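Local coordinates for putative sugar ABC transporter, substrate-binding protein (PDB 4WZZ) that binds L-rhamnose and probably delivers such a sugar to an ABC transporter as its extracellular solute-binding component, at residues 54-59 against 84-89; 113-118 against 135-140. All blocks are in the same frame, centred on the assembly; numbering follows the deposited sequence.

Interaction 1 (54-59 with 84-89) and interaction 2 (113-118 with 135-140) are two parallel strand pairs of one sheet in a periplasmic-binding-protein fold, with centres about 11 Å apart. Each closes a beta-alpha-beta unit, one after the other along the chain. Strands 56-60 and 114-117 are themselves neighbours, so the four strands run in the order 86-90, 56-60, 114-117, 138-142. The seam between the pairs includes Ala58 O to Ala116 N at 2.8 Å, probably a hydrogen bond, and Tyr57 CD2 packed 3.5 Å from Cys114 CB. The side chains of Ile59 and Ile117 each lie about 11 Å from the bound L-rhamnose.

Interaction 1 (54-59 against 84-89); sequences TATYAI and GGKCVI
Residues 54-59 and 84-89 form a parallel strand pair at one edge of the larger sheet, closing the beta-alpha-beta unit of strand 56-60, helix 67-82 and strand 86-90. The short strand axes approach to 4.7 Å at 22°, and four backbone bonds fix the register: Lys86 N to Ala55 O, Tyr57 N to Lys86 O, Val88 N to Tyr57 O and Ile59 N to Val88 O. Ahead of the ladder, a water donates to Gly84 O (3.0 Å) and, weakly, to Thr54 O. Gly84, at positive phi, ends the helix in a Schellman motif.

On one face Thr56 and Lys86 run side by side, Thr56 OG1 lying 3.7 Å from Lys86 CB. The lysine chain is extended, and its CD passes both branches of Thr56. On the other face Tyr57 turns its ring edge to the strand, CD1 being 3.7 Å from Lys86 O in the ring plane; its hydroxyl is hydrogen-bonded to Thr53 OG1. CG1 of Ile59 is trans to the backbone N (chi1 -180°), which puts CG2 between that N and the carbonyl carbon, where it lies 4.1 Å from Cys87 SG and 3.7 Å from Ile89 CG1.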
loop_
_atom_site.group_PDB
_atom_site.type_symbol
_atom_site.label_atom_id
_atom_site.label_comp_id
_atom_site.label_asym_id
_atom_site.label_seq_id
_atom_site.Cartn_x
_atom_site.Cartn_y
_atom_site.Cartn_z
ATOM N N THR A 54 -18.916 -7.611 19.443
ATOM C CA THR A 54 -18.738 -6.639 20.520
ATOM C C THR A 54 -17.275 -6.522 20.929
ATOM O O THR A 54 -16.956 -5.954 21.971
ATOM C CB THR A 54 -19.583 -6.993 21.755
ATOM O OG1 THR A 54 -19.149 -8.249 22.281
ATOM C CG2 THR A 54 -21.073 -7.080 21.386
ATOM N N ALA A 55 -16.384 -7.004 20.070
ATOM C CA ALA A 55 -14.975 -7.070 20.403
ATOM C C ALA A 55 -14.275 -5.747 20.121
ATOM O O ALA A 55 -14.857 -4.826 19.541
ATOM C CB ALA A 55 -14.313 -8.194 19.621
ATOM N N THR A 56 -13.014 -5.677 20.532
ATOM C CA THR A 56 -12.210 -4.477 20.358
ATOM C C THR A 56 -11.069 -4.752 19.375
ATOM O O THR A 56 -10.325 -5.714 19.524
ATOM C CB THR A 56 -11.660 -4.018 21.699
ATOM O OG1 THR A 56 -12.759 -3.649 22.558
ATOM C CG2 THR A 56 -10.735 -2.805 21.522
ATOM N N TYR A 57 -10.956 -3.899 18.366
ATOM C CA TYR A 57 -10.048 -4.141 17.257
ATOM C C TYR A 57 -9.094 -2.970 17.123
ATOM O O TYR A 57 -9.548 -1.839 16.962
ATOM C CB TYR A 57 -10.830 -4.254 15.957
ATOM C CG TYR A 57 -11.848 -5.360 15.942
ATOM C CD1 TYR A 57 -13.066 -5.219 16.594
ATOM C CD2 TYR A 57 -11.594 -6.535 15.259
ATOM C CE1 TYR A 57 -13.996 -6.222 16.572
ATOM C CE2 TYR A 57 -12.515 -7.550 15.226
ATOM C CZ TYR A 57 -13.716 -7.395 15.879
ATOM O OH TYR A 57 -14.622 -8.437 15.843
ATOM N N ALA A 58 -7.795 -3.246 17.211
ATOM C CA ALA A 58 -6.747 -2.233 16.995
ATOM C C ALA A 58 -6.234 -2.276 15.573
ATOM O O ALA A 58 -5.801 -3.334 15.096
ATOM C CB ALA A 58 -5.580 -2.487 17.920
ATOM N N ILE A 59 -6.240 -1.131 14.888
ATOM C CA ILE A 59 -5.550 -1.052 13.614
ATOM C C ILE A 59 -4.337 -0.171 13.806
ATOM O O ILE A 59 -4.427 0.923 14.353
ATOM C CB ILE A 59 -6.438 -0.525 12.457
ATOM C CG1 ILE A 59 -5.607 -0.495 11.156
ATOM C CG2 ILE A 59 -7.070 0.820 12.826
ATOM C CD1 ILE A 59 -6.422 -0.306 9.901
ATOM N N GLY A 84 -20.801 -3.134 15.690
ATOM C CA GLY A 84 -20.915 -3.146 17.140
ATOM C C GLY A 84 -19.591 -3.226 17.879
ATOM O O GLY A 84 -19.555 -3.189 19.093
ATOM N N GLY A 85 -18.488 -3.323 17.161
ATOM C CA GLY A 85 -17.206 -3.394 17.837
ATOM C C GLY A 85 -16.644 -2.038 18.181
ATOM O O GLY A 85 -17.176 -0.998 17.771
ATOM N N LYS A 86 -15.549 -2.052 18.936
ATOM C CA LYS A 86 -14.792 -0.850 19.248
ATOM C C LYS A 86 -13.534 -0.876 18.403
ATOM O O LYS A 86 -12.919 -1.928 18.247
ATOM C CB LYS A 86 -14.381 -0.828 20.711
ATOM C CG LYS A 86 -13.623 0.458 21.077
ATOM C CD LYS A 86 -13.078 0.460 22.505
ATOM C CE LYS A 86 -12.240 1.722 22.758
ATOM N NZ LYS A 86 -11.466 1.671 24.041
ATOM N N CYS A 87 -13.169 0.271 17.847
ATOM C CA CYS A 87 -11.945 0.361 17.059
ATOM C C CYS A 87 -10.993 1.378 17.662
ATOM O O CYS A 87 -11.392 2.504 17.993
ATOM C CB CYS A 87 -12.248 0.719 15.596
ATOM S SG CYS A 87 -10.735 0.900 14.556
ATOM N N VAL A 88 -9.741 0.963 17.829
ATOM C CA VAL A 88 -8.693 1.858 18.298
ATOM C C VAL A 88 -7.677 1.993 17.179
ATOM O O VAL A 88 -7.113 0.993 16.720
ATOM C CB VAL A 88 -7.995 1.322 19.560
ATOM C CG1 VAL A 88 -6.876 2.237 19.985
ATOM C CG2 VAL A 88 -8.999 1.166 20.708
ATOM N N ILE A 89 -7.453 3.227 16.722
ATOM C CA ILE A 89 -6.476 3.478 15.652
ATOM C C ILE A 89 -5.184 3.995 16.261
ATOM O O ILE A 89 -5.208 4.846 17.160
ATOM C CB ILE A 89 -7.006 4.536 14.657
ATOM C CG1 ILE A 89 -8.308 4.067 13.999
ATOM C CG2 ILE A 89 -5.957 4.851 13.603
ATOM C CD1 ILE A 89 -9.047 5.160 13.242
HETATM O O HOH W 1 -17.647 -2.953 21.449
#

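Interaction 2 (113-118 against 135-140)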
loop_
_atom_site.group_PDB
_atom_site.type_symbol
_atom_site.label_atom_id
_atom_site.label_comp_id
_atom_site.label_asym_id
_atom_site.label_seq_id
_atom_site.Cartn_x
_atom_site.Cartn_y
_atom_site.Cartn_z
ATOM N N ASP A 113 -8.873 -7.446 21.303
ATOM C CA ASP A 113 -9.171 -8.796 20.840
ATOM C C ASP A 113 -8.498 -9.122 19.511
ATOM O O ASP A 113 -8.267 -10.301 19.186
ATOM C CB ASP A 113 -10.692 -8.956 20.714
ATOM C CG ASP A 113 -11.408 -8.730 22.033
ATOM O OD1 ASP A 113 -11.231 -9.577 22.934
ATOM O OD2 ASP A 113 -12.152 -7.734 22.173
ATOM N N CYS A 114 -8.191 -8.082 18.742
ATOM C CA CYS A 114 -7.657 -8.254 17.400
ATOM C C CYS A 114 -6.741 -7.091 17.076
ATOM O O CYS A 114 -7.003 -5.962 17.484
ATOM C CB CYS A 114 -8.813 -8.323 16.411
ATOM S SG CYS A 114 -8.319 -8.524 14.694
ATOM N N ILE A 115 -5.643 -7.391 16.395
ATOM C CA ILE A 115 -4.739 -6.376 15.856
ATOM C C ILE A 115 -4.650 -6.555 14.346
ATOM O O ILE A 115 -4.416 -7.660 13.857
ATOM C CB ILE A 115 -3.330 -6.497 16.488
ATOM C CG1 ILE A 115 -3.385 -6.090 17.957
ATOM C CG2 ILE A 115 -2.290 -5.636 15.734
ATOM C CD1 ILE A 115 -2.092 -6.304 18.681
ATOM N N ALA A 116 -4.866 -5.465 13.614
ATOM C CA ALA A 116 -4.674 -5.445 12.172
ATOM C C ALA A 116 -3.515 -4.504 11.929
ATOM O O ALA A 116 -3.573 -3.354 12.336
ATOM C CB ALA A 116 -5.933 -4.932 11.467
ATOM N N ILE A 117 -2.463 -4.987 11.278
ATOM C CA ILE A 117 -1.258 -4.188 11.151
ATOM C C ILE A 117 -0.698 -4.107 9.727
ATOM O O ILE A 117 -0.653 -5.094 9.002
ATOM C CB ILE A 117 -0.199 -4.669 12.134
ATOM C CG1 ILE A 117 1.029 -3.759 12.080
ATOM C CG2 ILE A 117 0.146 -6.146 11.902
ATOM C CD1 ILE A 117 1.840 -3.762 13.368
ATOM N N ALA A 118 -0.294 -2.892 9.357
ATOM C CA ALA A 118 0.393 -2.613 8.101
ATOM C C ALA A 118 1.866 -2.462 8.431
ATOM O O ALA A 118 2.290 -1.443 8.993
ATOM C CB ALA A 118 -0.139 -1.346 7.471
ATOM N N GLN A 135 -1.251 -13.957 24.070
ATOM C CA GLN A 135 -2.268 -13.395 24.960
ATOM C C GLN A 135 -3.675 -13.627 24.414
ATOM O O GLN A 135 -4.656 -13.116 24.965
ATOM C CB GLN A 135 -2.043 -11.892 25.147
ATOM C CG GLN A 135 -0.802 -11.551 25.937
ATOM C CD GLN A 135 -0.836 -12.139 27.325
ATOM O OE1 GLN A 135 -1.853 -12.069 28.020
ATOM N NE2 GLN A 135 0.274 -12.739 27.740
ATOM N N GLY A 136 -3.770 -14.376 23.318
ATOM C CA GLY A 136 -5.054 -14.699 22.718
ATOM C C GLY A 136 -5.556 -13.671 21.718
ATOM O O GLY A 136 -6.722 -13.686 21.334
ATOM N N ILE A 137 -4.684 -12.782 21.270
ATOM C CA ILE A 137 -5.082 -11.769 20.295
ATOM C C ILE A 137 -4.934 -12.238 18.838
ATOM O O ILE A 137 -3.879 -12.705 18.420
ATOM C CB ILE A 137 -4.273 -10.486 20.495
ATOM C CG1 ILE A 137 -4.462 -9.992 21.930
ATOM C CG2 ILE A 137 -4.690 -9.422 19.456
ATOM C CD1 ILE A 137 -3.613 -8.788 22.329
ATOM N N HIS A 138 -6.016 -12.119 18.079
ATOM C CA HIS A 138 -5.980 -12.422 16.656
ATOM C C HIS A 138 -5.138 -11.380 15.950
ATOM O O HIS A 138 -5.401 -10.191 16.077
ATOM C CB HIS A 138 -7.389 -12.391 16.067
ATOM C CG HIS A 138 -8.294 -13.447 16.625
ATOM N ND1 HIS A 138 -8.409 -14.695 16.061
ATOM C CD2 HIS A 138 -9.136 -13.429 17.683
ATOM C CE1 HIS A 138 -9.264 -15.418 16.767
ATOM N NE2 HIS A 138 -9.724 -14.670 17.754
ATOM N N VAL A 139 -4.140 -11.822 15.192
ATOM C CA VAL A 139 -3.351 -10.872 14.404
ATOM C C VAL A 139 -3.632 -11.026 12.911
ATOM O O VAL A 139 -3.514 -12.120 12.359
ATOM C CB VAL A 139 -1.848 -11.022 14.659
ATOM C CG1 VAL A 139 -1.070 -10.015 13.787
ATOM C CG2 VAL A 139 -1.529 -10.812 16.124
ATOM N N LEU A 140 -3.994 -9.917 12.281
ATOM C CA LEU A 140 -4.242 -9.839 10.845
ATOM C C LEU A 140 -3.312 -8.750 10.307
ATOM O O LEU A 140 -2.937 -7.839 11.037
ATOM C CB LEU A 140 -5.711 -9.452 10.614
ATOM C CG LEU A 140 -6.203 -9.129 9.216
ATOM C CD1 LEU A 140 -7.632 -9.573 9.048
ATOM C CD2 LEU A 140 -6.065 -7.627 8.938
HETATM O O HOH W 2 -8.996 -12.241 21.014
#
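The beta-alpha-beta unit of strand 114-117, helix 126-134 and strand 138-142, part of the sugar-binding protein's larger sheet, is closed by the parallel pairing of 113-118 with 135-140. The short axes are 15° apart and approach to 4.7 Å. Cys114 pairs with His138, Ile115 with Val139 and Ala116 with Leu140. Leu140 N to Ile115 O is 2.8 Å and nearly straight (175° at the hydrogen), and Ile115 N to His138 O is equally short.

Asp113 O has two donors, His138 N at 3.1 Å and a water that also donates to Gly136 O. The imidazole presents its edge to the same carbonyl, CD2 standing 3.6 Å from Asp113 O near the ring plane. Gly136, with positive phi, completes a Schellman motif at the end of the preceding helix, and the chain turns there into the strand.

Apolar contacts occur on both faces. With CG1 of Ile137 beside the backbone N (chi1 -57°), CG2 falls trans to that N and lies 3.9 Å from Ile115 CG1, where the two chains cross at a slant. On the Ala116 side, Leu140 CD2 packs 3.7 Å from Ala116 CB.

Helix 299-315 touches Cys114, His138 and Leu140 on this latter face, helix 97-110 meets Ile115 on the opposite face, and also Ile117 and Ile137, and strand 56-60 flanks strand 114-117.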